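Local structure of PAN2-PAN3 deadenylation complex catalytic subunit pan2 (Neurospora crassa, 4CZW) at residues Ser478-Gln483 and Gly488-Asp493; Val413-Asn418 and Leu429-Glu434; Asn47-Ser52 and Lys135-Phe140; Phe140-Ile145 and Arg178-Asp183; Leu288-Gly293 and Ile372-Ala377. The protein forms the catalytic subunit of the PAN deadenylation complex and probably shortens mRNA poly(A) tails to release 5'-AMP, the present chain holding its pseudo-UCH and exonuclease domains. All coordinates share one frame; numbering follows the deposited sequence.

Contact 1: residues Ser478-Gln483 and Gly488-Asp493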
# COMPACT_ATOMS: atom_id res chain seq x y z
N SER A 478 -16.86 -9.16 -14.63
CA SER A 478 -16.96 -9.42 -16.06
C SER A 478 -16.35 -8.30 -16.89
O SER A 478 -16.74 -7.15 -16.77
CB SER A 478 -18.43 -9.62 -16.47
OG SER A 478 -19.02 -10.68 -15.73
N VAL A 479 -15.37 -8.65 -17.73
CA VAL A 479 -14.78 -7.69 -18.64
C VAL A 479 -15.01 -8.13 -20.08
O VAL A 479 -14.81 -9.29 -20.43
CB VAL A 479 -13.27 -7.51 -18.38
CG1 VAL A 479 -12.77 -6.26 -19.08
CG2 VAL A 479 -12.99 -7.43 -16.89
N VAL A 480 -15.44 -7.19 -20.91
CA VAL A 480 -15.91 -7.49 -22.26
C VAL A 480 -15.17 -6.70 -23.33
O VAL A 480 -14.88 -5.52 -23.15
CB VAL A 480 -17.44 -7.22 -22.36
CG1 VAL A 480 -17.89 -7.10 -23.80
CG2 VAL A 480 -18.22 -8.31 -21.63
N ARG A 481 -14.85 -7.36 -24.44
CA ARG A 481 -14.25 -6.71 -25.60
C ARG A 481 -15.10 -5.53 -26.08
O ARG A 481 -16.29 -5.68 -26.33
CB ARG A 481 -14.06 -7.70 -26.74
CG ARG A 481 -13.07 -8.82 -26.45
CD ARG A 481 -13.03 -9.82 -27.60
NE ARG A 481 -12.00 -10.83 -27.41
CZ ARG A 481 -12.18 -11.97 -26.74
NH1 ARG A 481 -13.36 -12.23 -26.19
NH2 ARG A 481 -11.19 -12.83 -26.61
N GLY A 482 -14.47 -4.37 -26.22
CA GLY A 482 -15.18 -3.17 -26.64
C GLY A 482 -15.00 -2.85 -28.11
O GLY A 482 -15.53 -1.85 -28.60
N GLN A 483 -14.27 -3.70 -28.82
CA GLN A 483 -14.00 -3.49 -30.24
C GLN A 483 -13.53 -4.77 -30.91
O GLN A 483 -13.28 -5.77 -30.24
CB GLN A 483 -12.97 -2.37 -30.42
CG GLN A 483 -11.66 -2.62 -29.69
CD GLN A 483 -11.02 -1.33 -29.21
OE1 GLN A 483 -11.69 -0.45 -28.67
NE2 GLN A 483 -9.71 -1.21 -29.42
N GLY A 488 -18.20 -7.33 -27.82
CA GLY A 488 -19.32 -7.76 -27.01
C GLY A 488 -19.05 -9.09 -26.32
O GLY A 488 -19.75 -9.46 -25.38
N VAL A 489 -18.04 -9.80 -26.80
CA VAL A 489 -17.68 -11.10 -26.23
C VAL A 489 -16.76 -10.93 -25.02
O VAL A 489 -15.73 -10.25 -25.10
CB VAL A 489 -16.99 -12.00 -27.27
CG1 VAL A 489 -16.65 -13.35 -26.66
CG2 VAL A 489 -17.88 -12.17 -28.49
N ALA A 490 -17.13 -11.55 -23.91
CA ALA A 490 -16.35 -11.45 -22.68
C ALA A 490 -15.07 -12.26 -22.76
O ALA A 490 -15.06 -13.37 -23.30
CB ALA A 490 -17.19 -11.90 -21.49
N PHE A 491 -13.99 -11.71 -22.22
CA PHE A 491 -12.73 -12.43 -22.13
C PHE A 491 -12.35 -12.64 -20.66
O PHE A 491 -11.40 -13.36 -20.35
CB PHE A 491 -11.61 -11.70 -22.88
CG PHE A 491 -11.31 -10.32 -22.36
CD1 PHE A 491 -12.03 -9.23 -22.80
CD2 PHE A 491 -10.29 -10.13 -21.44
CE1 PHE A 491 -11.75 -7.96 -22.32
CE2 PHE A 491 -10.00 -8.87 -20.96
CZ PHE A 491 -10.73 -7.78 -21.40
N ILE A 492 -13.10 -12.00 -19.77
CA ILE A 492 -12.96 -12.22 -18.34
C ILE A 492 -14.34 -12.34 -17.70
O ILE A 492 -15.17 -11.44 -17.82
CB ILE A 492 -12.19 -11.08 -17.64
CG1 ILE A 492 -10.73 -11.04 -18.12
CG2 ILE A 492 -12.23 -11.26 -16.13
CD1 ILE A 492 -9.92 -9.94 -17.48
N ASP A 493 -14.57 -13.45 -17.01
CA ASP A 493 -15.80 -13.64 -16.25
C ASP A 493 -15.49 -14.45 -15.00
O ASP A 493 -15.93 -15.59 -14.86
CB ASP A 493 -16.88 -14.33 -17.09
CG ASP A 493 -18.23 -14.33 -16.42
OD1 ASP A 493 -18.50 -13.41 -15.62
OD2 ASP A 493 -19.03 -15.25 -16.68
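Phe491 holds CG between its own backbone N and carbonyl carbon (chi1 61°), which turns its ring toward Val479, where CZ lies 3.4 Å from Val479 CG1. Arg481, extended from CG to NE, carries its guanidinium over Phe491 CB, with that plane and the phenyl ring 68° apart; its NE makes a salt bridge to Glu434. Backbone bonds fix the register. Val479 N gives to Ile492 O at 2.8 Å, whereas Val479 O receives two donors, Phe491 N at 3.1 Å and Ile492 N at 3.3 Å. Two successive residues thus face Val479, the definition of a classic beta bulge. Nearer the turn, Val489 O is gripped from opposite faces of its carbonyl plane by Arg481 N at 3.1 Å and Arg481 NH1 at 3.3 Å. The hairpin is closed by Gly488 N donating to Arg481 O at 2.9 Å. At the other end Ser478 OG stands 2.8 Å from Asp493 OD1 and also hydrogen-bonds Ser604 OG, while Asp493 pairs with Arg476 and Thr425. Val479 and Ile492 lie side by side and face helix 529-541; Ser478, Val480, Ala490 and Asp493 instead meet helix 604-623. The hairpin therefore forms a layer between two helices, with strand 471-481 also bonded to strand 441-451 in the exonuclease sheet.

Contact 2: residues Val413-Asn418 and Leu429-Glu434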
# COMPACT_ATOMS: atom_id res chain seq x y z
N VAL A 413 -1.17 -13.42 -16.95
CA VAL A 413 -2.37 -13.71 -16.18
C VAL A 413 -3.63 -13.51 -17.03
O VAL A 413 -4.67 -14.11 -16.75
CB VAL A 413 -2.44 -12.82 -14.91
CG1 VAL A 413 -2.61 -11.35 -15.28
CG2 VAL A 413 -3.57 -13.28 -13.98
N LEU A 414 -3.52 -12.70 -18.07
CA LEU A 414 -4.65 -12.40 -18.94
C LEU A 414 -4.94 -13.54 -19.92
O LEU A 414 -6.06 -13.69 -20.39
CB LEU A 414 -4.40 -11.11 -19.71
CG LEU A 414 -4.26 -9.82 -18.90
CD1 LEU A 414 -3.95 -8.64 -19.82
CD2 LEU A 414 -5.52 -9.54 -18.09
N PHE A 415 -3.92 -14.33 -20.22
CA PHE A 415 -4.03 -15.35 -21.26
C PHE A 415 -4.07 -16.77 -20.70
O PHE A 415 -4.38 -17.72 -21.42
CB PHE A 415 -2.87 -15.23 -22.25
CG PHE A 415 -2.67 -13.83 -22.77
CD1 PHE A 415 -3.49 -13.32 -23.76
CD2 PHE A 415 -1.65 -13.04 -22.27
CE1 PHE A 415 -3.30 -12.04 -24.24
CE2 PHE A 415 -1.46 -11.75 -22.74
CZ PHE A 415 -2.28 -11.25 -23.73
N ARG A 416 -3.75 -16.92 -19.41
CA ARG A 416 -3.67 -18.24 -18.79
C ARG A 416 -5.05 -18.86 -18.57
O ARG A 416 -6.00 -18.17 -18.19
CB ARG A 416 -2.92 -18.16 -17.46
CG ARG A 416 -2.70 -19.51 -16.79
CD ARG A 416 -1.80 -19.40 -15.57
NE ARG A 416 -0.45 -18.97 -15.92
CZ ARG A 416 0.01 -17.73 -15.77
NH1 ARG A 416 -0.78 -16.79 -15.26
NH2 ARG A 416 1.26 -17.43 -16.11
N ASP A 417 -5.16 -20.16 -18.82
CA ASP A 417 -6.41 -20.89 -18.63
C ASP A 417 -6.25 -22.00 -17.60
O ASP A 417 -5.49 -22.94 -17.80
CB ASP A 417 -6.90 -21.47 -19.96
CG ASP A 417 -8.23 -22.19 -19.82
OD1 ASP A 417 -9.00 -21.84 -18.90
OD2 ASP A 417 -8.51 -23.09 -20.64
N ASN A 418 -6.97 -21.87 -16.49
CA ASN A 418 -6.96 -22.88 -15.44
C ASN A 418 -8.37 -23.33 -15.08
O ASN A 418 -8.62 -23.82 -13.98
CB ASN A 418 -6.24 -22.36 -14.19
CG ASN A 418 -4.77 -22.07 -14.44
OD1 ASN A 418 -4.12 -22.75 -15.24
ND2 ASN A 418 -4.24 -21.07 -13.75
N LEU A 429 -8.48 -13.85 -24.19
CA LEU A 429 -7.76 -13.07 -25.19
C LEU A 429 -6.72 -13.93 -25.90
O LEU A 429 -6.03 -14.73 -25.27
CB LEU A 429 -7.08 -11.86 -24.54
CG LEU A 429 -7.98 -10.78 -23.96
CD1 LEU A 429 -7.15 -9.72 -23.25
CD2 LEU A 429 -8.83 -10.14 -25.05
N ASP A 430 -6.62 -13.77 -27.21
CA ASP A 430 -5.59 -14.45 -27.98
C ASP A 430 -4.25 -13.79 -27.70
O ASP A 430 -4.12 -12.57 -27.79
CB ASP A 430 -5.91 -14.43 -29.47
CG ASP A 430 -4.96 -15.28 -30.28
OD1 ASP A 430 -5.15 -16.51 -30.33
OD2 ASP A 430 -4.01 -14.71 -30.88
N ARG A 431 -3.25 -14.60 -27.36
CA ARG A 431 -1.94 -14.10 -26.95
C ARG A 431 -1.23 -13.36 -28.09
O ARG A 431 -0.36 -12.53 -27.85
CB ARG A 431 -1.07 -15.25 -26.45
CG ARG A 431 0.09 -14.83 -25.57
CD ARG A 431 0.93 -16.03 -25.17
NE ARG A 431 0.12 -17.12 -24.65
CZ ARG A 431 -0.16 -17.30 -23.36
NH1 ARG A 431 0.32 -16.45 -22.45
NH2 ARG A 431 -0.91 -18.32 -22.97
N GLU A 432 -1.61 -13.67 -29.32
CA GLU A 432 -0.94 -13.12 -30.49
C GLU A 432 -1.65 -11.89 -31.06
O GLU A 432 -1.01 -10.89 -31.39
CB GLU A 432 -0.82 -14.18 -31.58
CG GLU A 432 -0.19 -13.69 -32.87
CD GLU A 432 -0.21 -14.74 -33.97
OE1 GLU A 432 -0.73 -15.85 -33.73
OE2 GLU A 432 0.29 -14.45 -35.08
N THR A 433 -2.98 -11.95 -31.15
CA THR A 433 -3.74 -10.92 -31.86
C THR A 433 -4.45 -9.94 -30.93
O THR A 433 -4.74 -8.81 -31.33
CB THR A 433 -4.79 -11.56 -32.79
OG1 THR A 433 -5.70 -12.35 -32.01
CG2 THR A 433 -4.11 -12.44 -33.82
N GLU A 434 -4.74 -10.36 -29.71
CA GLU A 434 -5.50 -9.52 -28.79
C GLU A 434 -4.69 -9.06 -27.58
O GLU A 434 -5.05 -9.33 -26.44
CB GLU A 434 -6.75 -10.27 -28.31
CG GLU A 434 -7.80 -10.49 -29.39
CD GLU A 434 -9.03 -11.20 -28.88
OE1 GLU A 434 -8.88 -12.18 -28.11
OE2 GLU A 434 -10.15 -10.79 -29.24
O HOH W 1 -8.82 -13.05 -21.45
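Asp430 OD2 is gripped by three donors, and the turn they fold presents Asp430 O to the Phe415 ring, 3.7 Å from CE1. Thr433 N donates to Asp430 OD2 at 3.0 Å on the anti lone pair, whereas Glu432 N and Thr433 OG1 meet it from above the carboxylate plane. Leu429 O comes to the edge of the Phe415 ring, 3.3 Å from Phe415 CD1, and Arg431 CG lies over one face in a CH-pi contact, 4.1 Å from the centroid and 14° off the normal. The bend at chi3 (-50°) folds the Arg431 guanidinium back over Phe415 CB, with NH1 3.4 Å away. No direct hydrogen bond joins the segments; a water bridges them, donating to Leu414 O at 3.0 Å and accepting from Leu429 N at 2.9 Å. Glu434 OE1 accepts a hydrogen bond from Asp430 N, and its OE2 makes a salt bridge to Arg481. With bonds from residues two and three on, Asp430 forms an Asx turn and Asx motif, set in the loop between helix 412-415 and strand 441-451.

Contact 3: residues Asn47-Ser52 and Lys135-Phe140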
# COMPACT_ATOMS: atom_id res chain seq x y z
N ASN A 47 -8.00 -3.04 11.04
CA ASN A 47 -6.55 -2.85 10.97
C ASN A 47 -6.15 -1.63 10.15
O ASN A 47 -5.14 -1.65 9.46
CB ASN A 47 -5.88 -4.11 10.40
CG ASN A 47 -6.22 -5.36 11.18
OD1 ASN A 47 -6.25 -5.35 12.41
ND2 ASN A 47 -6.47 -6.45 10.46
N SER A 48 -6.94 -0.57 10.25
CA SER A 48 -6.66 0.67 9.51
C SER A 48 -5.56 1.48 10.18
O SER A 48 -5.21 2.57 9.73
CB SER A 48 -7.93 1.52 9.38
OG SER A 48 -8.45 1.85 10.66
N TYR A 49 -5.00 0.94 11.27
CA TYR A 49 -3.86 1.55 11.93
C TYR A 49 -2.66 1.55 11.00
O TYR A 49 -1.72 2.32 11.18
CB TYR A 49 -3.53 0.81 13.23
CG TYR A 49 -2.93 -0.57 13.02
CD1 TYR A 49 -3.74 -1.69 12.93
CD2 TYR A 49 -1.56 -0.75 12.92
CE1 TYR A 49 -3.20 -2.95 12.74
CE2 TYR A 49 -1.01 -2.00 12.73
CZ TYR A 49 -1.83 -3.10 12.64
OH TYR A 49 -1.29 -4.35 12.45
N ALA A 50 -2.70 0.67 10.01
CA ALA A 50 -1.61 0.48 9.06
C ALA A 50 -1.42 1.67 8.13
O ALA A 50 -0.37 1.80 7.49
CB ALA A 50 -1.85 -0.78 8.25
N ASN A 51 -2.43 2.53 8.05
CA ASN A 51 -2.43 3.66 7.13
C ASN A 51 -1.17 4.53 7.21
O ASN A 51 -0.56 4.84 6.19
CB ASN A 51 -3.66 4.54 7.36
CG ASN A 51 -4.94 3.88 6.88
OD1 ASN A 51 -4.91 2.97 6.05
ND2 ASN A 51 -6.07 4.34 7.39
N SER A 52 -0.80 4.91 8.43
CA SER A 52 0.37 5.76 8.64
C SER A 52 1.64 5.08 8.15
O SER A 52 2.51 5.71 7.55
CB SER A 52 0.51 6.12 10.12
OG SER A 52 -0.68 6.73 10.61
N LYS A 135 4.19 -1.27 15.35
CA LYS A 135 5.54 -1.75 15.60
C LYS A 135 5.68 -3.18 15.10
O LYS A 135 6.62 -3.51 14.37
CB LYS A 135 5.89 -1.69 17.09
CG LYS A 135 6.30 -0.32 17.58
CD LYS A 135 6.51 -0.31 19.08
CE LYS A 135 6.86 1.07 19.58
NZ LYS A 135 6.96 1.10 21.07
N ASN A 136 4.74 -4.02 15.51
CA ASN A 136 4.72 -5.41 15.10
C ASN A 136 4.55 -5.55 13.59
O ASN A 136 5.20 -6.38 12.96
CB ASN A 136 3.60 -6.17 15.83
CG ASN A 136 3.83 -6.24 17.32
OD1 ASN A 136 4.97 -6.23 17.79
ND2 ASN A 136 2.75 -6.32 18.09
N LEU A 137 3.67 -4.72 13.02
CA LEU A 137 3.40 -4.76 11.59
C LEU A 137 4.63 -4.38 10.78
O LEU A 137 4.91 -4.97 9.74
CB LEU A 137 2.24 -3.84 11.24
CG LEU A 137 1.86 -3.82 9.76
CD1 LEU A 137 1.34 -5.18 9.31
CD2 LEU A 137 0.83 -2.74 9.49
N THR A 138 5.37 -3.38 11.26
CA THR A 138 6.59 -2.93 10.60
C THR A 138 7.60 -4.08 10.51
O THR A 138 8.24 -4.28 9.49
CB THR A 138 7.23 -1.74 11.34
OG1 THR A 138 6.26 -0.69 11.49
CG2 THR A 138 8.43 -1.21 10.57
N MSE A 139 7.71 -4.83 11.60
CA MSE A 139 8.59 -5.99 11.64
C MSE A 139 8.00 -7.14 10.82
O MSE A 139 8.72 -7.85 10.12
CB MSE A 139 8.83 -6.44 13.08
CG MSE A 139 9.58 -5.42 13.92
SE MSE A 139 9.92 -6.01 15.75
CE MSE A 139 8.09 -5.99 16.43
N PHE A 140 6.68 -7.31 10.91
CA PHE A 140 5.99 -8.37 10.19
C PHE A 140 6.06 -8.17 8.68
O PHE A 140 6.31 -9.11 7.93
CB PHE A 140 4.53 -8.45 10.64
CG PHE A 140 3.78 -9.62 10.07
CD1 PHE A 140 3.91 -10.88 10.62
CD2 PHE A 140 2.93 -9.45 8.99
CE1 PHE A 140 3.22 -11.96 10.09
CE2 PHE A 140 2.23 -10.52 8.46
CZ PHE A 140 2.37 -11.78 9.02
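Leu137 CD2 fits against Ala50 CB at 3.5 Å and against the Tyr49 ring, where CE2 is 3.8 Å away. The methyl meets that ring obliquely, and Leu137 CB adds a second touch, 3.8 Å from Tyr49 OH. Helix 130-149 points the leucine at its partner: CG stands anti to the backbone N (chi1 -179°), which carries the branch toward Tyr49 and Ala50. Tyr49 has CG between its backbone N and carbonyl carbon (chi1 71°), so that the ring swings round to bring its phenol end near the helix. That end is held from outside, since Tyr49 OH hydrogen-bonds Val120 O. Leu106 and Leu109 of helix 103-109 touch Ala50 and Leu137 respectively. By its sequence, the stretch leading into helix 51-58 probably corresponds to the cysteine box of active ubiquitin-specific proteases, consistent with a pseudo-enzyme whose triad is missing. Across the contact itself no hydrogen bond forms; with 121 Å² buried, cohesion here is van der Waals packing of Leu137 on Ala50 and on the ring and phenol oxygen of Tyr49, whose polar need is met by Val120 O.

Contact 4: residues Phe140-Ile145 and Arg178-Asp183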
# COMPACT_ATOMS: atom_id res chain seq x y z
N PHE A 140 6.68 -7.31 10.91
CA PHE A 140 5.99 -8.37 10.19
C PHE A 140 6.06 -8.17 8.68
O PHE A 140 6.31 -9.11 7.93
CB PHE A 140 4.53 -8.45 10.64
CG PHE A 140 3.78 -9.62 10.07
CD1 PHE A 140 3.91 -10.88 10.62
CD2 PHE A 140 2.93 -9.45 8.99
CE1 PHE A 140 3.22 -11.96 10.09
CE2 PHE A 140 2.23 -10.52 8.46
CZ PHE A 140 2.37 -11.78 9.02
N LEU A 141 5.83 -6.93 8.24
CA LEU A 141 5.84 -6.62 6.81
C LEU A 141 7.23 -6.77 6.20
O LEU A 141 7.40 -7.42 5.17
CB LEU A 141 5.32 -5.20 6.57
CG LEU A 141 3.80 -5.06 6.46
CD1 LEU A 141 3.42 -3.62 6.16
CD2 LEU A 141 3.26 -5.99 5.39
N PHE A 142 8.23 -6.16 6.85
CA PHE A 142 9.61 -6.22 6.36
C PHE A 142 10.10 -7.66 6.22
O PHE A 142 10.90 -7.96 5.33
CB PHE A 142 10.53 -5.43 7.29
CG PHE A 142 10.68 -3.99 6.91
CD1 PHE A 142 9.59 -3.13 6.93
CD2 PHE A 142 11.91 -3.48 6.53
CE1 PHE A 142 9.72 -1.80 6.59
CE2 PHE A 142 12.05 -2.15 6.19
CZ PHE A 142 10.96 -1.31 6.21
N ASP A 143 9.63 -8.53 7.10
CA ASP A 143 10.00 -9.94 7.06
C ASP A 143 9.28 -10.65 5.92
O ASP A 143 9.88 -11.42 5.17
CB ASP A 143 9.68 -10.62 8.39
CG ASP A 143 10.04 -12.10 8.38
OD1 ASP A 143 11.01 -12.48 7.69
OD2 ASP A 143 9.36 -12.88 9.08
N LYS A 144 7.98 -10.39 5.79
CA LYS A 144 7.16 -11.06 4.78
C LYS A 144 7.52 -10.65 3.36
O LYS A 144 7.65 -11.49 2.48
CB LYS A 144 5.68 -10.79 5.05
CG LYS A 144 5.11 -11.60 6.21
CD LYS A 144 5.20 -13.09 5.93
CE LYS A 144 4.65 -13.91 7.08
NZ LYS A 144 4.77 -15.38 6.81
N ILE A 145 7.68 -9.35 3.14
CA ILE A 145 7.98 -8.85 1.80
C ILE A 145 9.40 -9.20 1.37
O ILE A 145 9.72 -9.19 0.18
CB ILE A 145 7.78 -7.33 1.69
CG1 ILE A 145 8.86 -6.58 2.48
CG2 ILE A 145 6.39 -6.94 2.17
CD1 ILE A 145 8.77 -5.08 2.35
N ARG A 178 20.56 -6.54 1.35
CA ARG A 178 21.27 -5.27 1.43
C ARG A 178 20.30 -4.11 1.61
O ARG A 178 20.66 -3.04 2.10
CB ARG A 178 22.14 -5.06 0.18
CG ARG A 178 23.04 -3.84 0.23
CD ARG A 178 23.99 -3.81 -0.96
NE ARG A 178 24.85 -2.63 -0.94
CZ ARG A 178 25.85 -2.42 -1.79
NH1 ARG A 178 26.11 -3.31 -2.74
NH2 ARG A 178 26.58 -1.31 -1.70
N LEU A 179 19.05 -4.33 1.22
CA LEU A 179 18.03 -3.29 1.26
C LEU A 179 17.34 -3.18 2.62
O LEU A 179 17.04 -2.07 3.07
CB LEU A 179 16.98 -3.54 0.17
CG LEU A 179 17.41 -3.27 -1.27
CD1 LEU A 179 16.45 -3.91 -2.26
CD2 LEU A 179 17.51 -1.77 -1.53
N LEU A 180 17.08 -4.31 3.26
CA LEU A 180 16.26 -4.32 4.47
C LEU A 180 16.98 -4.85 5.71
O LEU A 180 16.61 -4.50 6.83
CB LEU A 180 14.99 -5.15 4.23
CG LEU A 180 14.13 -4.76 3.03
CD1 LEU A 180 12.88 -5.63 2.96
CD2 LEU A 180 13.75 -3.28 3.08
N GLU A 181 17.99 -5.69 5.52
CA GLU A 181 18.63 -6.36 6.65
C GLU A 181 19.86 -5.64 7.18
O GLU A 181 20.60 -5.00 6.43
CB GLU A 181 19.02 -7.79 6.28
CG GLU A 181 17.85 -8.74 6.09
CD GLU A 181 18.29 -10.19 6.08
OE1 GLU A 181 19.42 -10.47 6.53
OE2 GLU A 181 17.50 -11.04 5.62
N THR A 182 20.08 -5.76 8.49
CA THR A 182 21.33 -5.35 9.11
C THR A 182 22.24 -6.57 9.19
O THR A 182 22.09 -7.41 10.08
CB THR A 182 21.12 -4.76 10.51
OG1 THR A 182 20.27 -3.61 10.43
CG2 THR A 182 22.45 -4.37 11.13
N ASP A 183 23.17 -6.68 8.25
CA ASP A 183 24.08 -7.82 8.19
C ASP A 183 24.97 -7.87 9.43
O ASP A 183 25.87 -7.04 9.59
CB ASP A 183 24.93 -7.76 6.92
CG ASP A 183 25.82 -8.97 6.76
OD1 ASP A 183 25.45 -10.06 7.26
OD2 ASP A 183 26.90 -8.84 6.14
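Leu180 closes helix 172-180 and is the residue of 178-183 that reaches both Phe142 and Ile145. Just before it, Arg178 and Leu179 hold the helix end through backbone bonds to Ala265 and Val266. At Leu180 the two methyls divide the work. Leu180 CD2 lies 3.7 Å from Phe142 CE2, coming in obliquely to the ring. Leu180 CD1 reaches past the ring to the helix, 3.9 Å from Phe142 O and 4.2 Å from Ile145 CG1. CG of Leu180 is turned opposite its carbonyl carbon (chi1 -55°), and the fork opens toward helix 130-149. Ile145 answers with its longer branch: CG1 sits between its N and carbonyl carbon (chi1 70°), and the two side chains cross at about a right angle. At Glu181 the chain leaves helical backbone angles, and Thr182 then leads toward strand 183-190. Leu63 of helix 61-71 touches both Phe142 and Leu180, and Met66 touches Leu180, placing a third helix against the pair. All three touching residues are buried, with 145 Å² covered between the segments of this pseudo-UCH domain; the contact is apolar, made by leucine and isoleucine branches against an aromatic ring, with no polar bond across it.

Contact 5: residues Leu288-Gly293 and Ile372-Ala377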
# COMPACT_ATOMS: atom_id res chain seq x y z
N LEU A 288 15.39 15.28 16.63
CA LEU A 288 15.38 14.36 15.51
C LEU A 288 15.93 15.02 14.25
O LEU A 288 15.31 15.93 13.70
CB LEU A 288 13.96 13.84 15.24
CG LEU A 288 13.80 12.93 14.02
CD1 LEU A 288 14.64 11.67 14.17
CD2 LEU A 288 12.34 12.58 13.79
N PRO A 289 17.11 14.57 13.80
CA PRO A 289 17.73 15.12 12.59
C PRO A 289 17.10 14.55 11.33
O PRO A 289 16.69 13.39 11.31
CB PRO A 289 19.19 14.67 12.72
CG PRO A 289 19.10 13.38 13.47
CD PRO A 289 17.94 13.52 14.42
N GLU A 290 17.01 15.36 10.28
CA GLU A 290 16.48 14.90 9.01
C GLU A 290 17.57 14.23 8.18
O GLU A 290 17.31 13.72 7.10
CB GLU A 290 15.86 16.06 8.22
CG GLU A 290 16.85 17.13 7.82
CD GLU A 290 16.34 18.01 6.69
OE1 GLU A 290 15.92 17.46 5.65
OE2 GLU A 290 16.35 19.25 6.85
N GLU A 291 18.79 14.24 8.71
CA GLU A 291 19.93 13.70 7.99
C GLU A 291 20.97 13.13 8.95
O GLU A 291 21.41 13.81 9.88
CB GLU A 291 20.55 14.78 7.11
CG GLU A 291 21.39 14.25 5.97
CD GLU A 291 21.82 15.34 5.01
OE1 GLU A 291 22.35 16.37 5.48
OE2 GLU A 291 21.63 15.17 3.79
N ILE A 292 21.35 11.88 8.73
CA ILE A 292 22.37 11.23 9.56
C ILE A 292 23.42 10.53 8.70
O ILE A 292 23.16 10.18 7.55
CB ILE A 292 21.75 10.19 10.52
CG1 ILE A 292 20.99 9.12 9.73
CG2 ILE A 292 20.84 10.86 11.53
CD1 ILE A 292 20.37 8.05 10.60
N GLY A 293 24.61 10.35 9.27
CA GLY A 293 25.67 9.62 8.60
C GLY A 293 26.16 8.49 9.49
O GLY A 293 26.44 8.71 10.67
N ILE A 372 2.73 20.80 5.99
CA ILE A 372 3.28 21.36 7.22
C ILE A 372 4.74 21.77 7.05
O ILE A 372 5.39 21.38 6.08
CB ILE A 372 3.18 20.36 8.39
CG1 ILE A 372 3.91 19.05 8.05
CG2 ILE A 372 1.73 20.09 8.75
CD1 ILE A 372 3.86 18.02 9.15
N SER A 373 5.24 22.55 8.00
CA SER A 373 6.63 22.98 7.98
C SER A 373 7.54 21.87 8.49
O SER A 373 7.07 20.88 9.06
CB SER A 373 6.82 24.24 8.83
OG SER A 373 6.48 23.99 10.19
N LYS A 374 8.85 22.02 8.28
CA LYS A 374 9.81 21.05 8.76
C LYS A 374 9.81 21.02 10.29
O LYS A 374 9.94 19.96 10.90
CB LYS A 374 11.22 21.36 8.25
CG LYS A 374 12.25 20.31 8.61
CD LYS A 374 13.64 20.91 8.79
CE LYS A 374 14.13 21.58 7.52
NZ LYS A 374 15.51 22.11 7.68
N VAL A 375 9.67 22.20 10.89
CA VAL A 375 9.65 22.34 12.34
C VAL A 375 8.51 21.53 12.95
O VAL A 375 8.73 20.73 13.86
CB VAL A 375 9.50 23.81 12.76
CG1 VAL A 375 9.25 23.92 14.25
CG2 VAL A 375 10.73 24.61 12.35
N GLU A 376 7.30 21.73 12.43
CA GLU A 376 6.12 21.02 12.90
C GLU A 376 6.27 19.51 12.74
O GLU A 376 5.87 18.74 13.62
CB GLU A 376 4.88 21.51 12.15
CG GLU A 376 3.63 20.67 12.37
CD GLU A 376 3.10 20.76 13.79
OE1 GLU A 376 3.46 21.71 14.51
OE2 GLU A 376 2.31 19.87 14.19
N ALA A 377 6.86 19.09 11.63
CA ALA A 377 7.07 17.68 11.35
C ALA A 377 8.12 17.08 12.29
O ALA A 377 8.11 15.88 12.56
CB ALA A 377 7.48 17.48 9.91
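Lys374 and Glu290 meet through their charged ends. The lysine CB points toward the 288-293 segment, and CG continues anti to the backbone N (chi1 -174°). The chain then bends at chi2 and again at chi3 (-61°), which brings the rest of it alongside the carboxylate. Lys374 CD comes within 3.7 Å of Glu290 OE2, and Lys374 CE within 3.3 Å of the same oxygen. Lys374 NZ ends the run with a salt bridge to Glu290 OE2 at 3.1 Å. The amine lies nearly in line with the C-O bond it addresses. Glu290 arrives extended beyond CG, and the two side chains cross at about a right angle. The other carboxylate oxygen, OE1, pairs with Arg350, so two cations share the group and would probably favour its ionised form; Lys374 has a second, weak and long partner in Asp359. Behind the lysine, Ser373 is the N-cap, its OG accepting from Glu376 N at 3.3 Å. The bridge is a surface link within the USP-like domain: it ties short helix 374-377, whose Lys374 and Ala377 touch Trp361 of strand 361-365, to the approach of strand 291-297, where Glu290 is backbone-bonded to Leu325 of strand 321-334.

In the fold
The five contacts fall into two groups. Contacts 1 and 2, centres 13 Å apart, touch directly: Arg481 NE forms a salt bridge with Glu434 OE2 at 2.6 Å, and Phe491 CD2 packs on Leu429 CG at 3.5 Å. Contact 1 is the one near the nuclease site, Ser478 lying about 6 Å, side chain to side chain, from the predicted metal ligands Asp445 and Glu447. Contacts 3 and 4 use successive turns of helix 130-149; in contact 4 the Ile145 side chain is about 9 Å from the zinc ion held by His70, Cys75, Cys80 and Cys83. Contact 5 lies 22 Å from contact 3, centre to centre. Contacts 1 and 3 are 38 Å apart between centres.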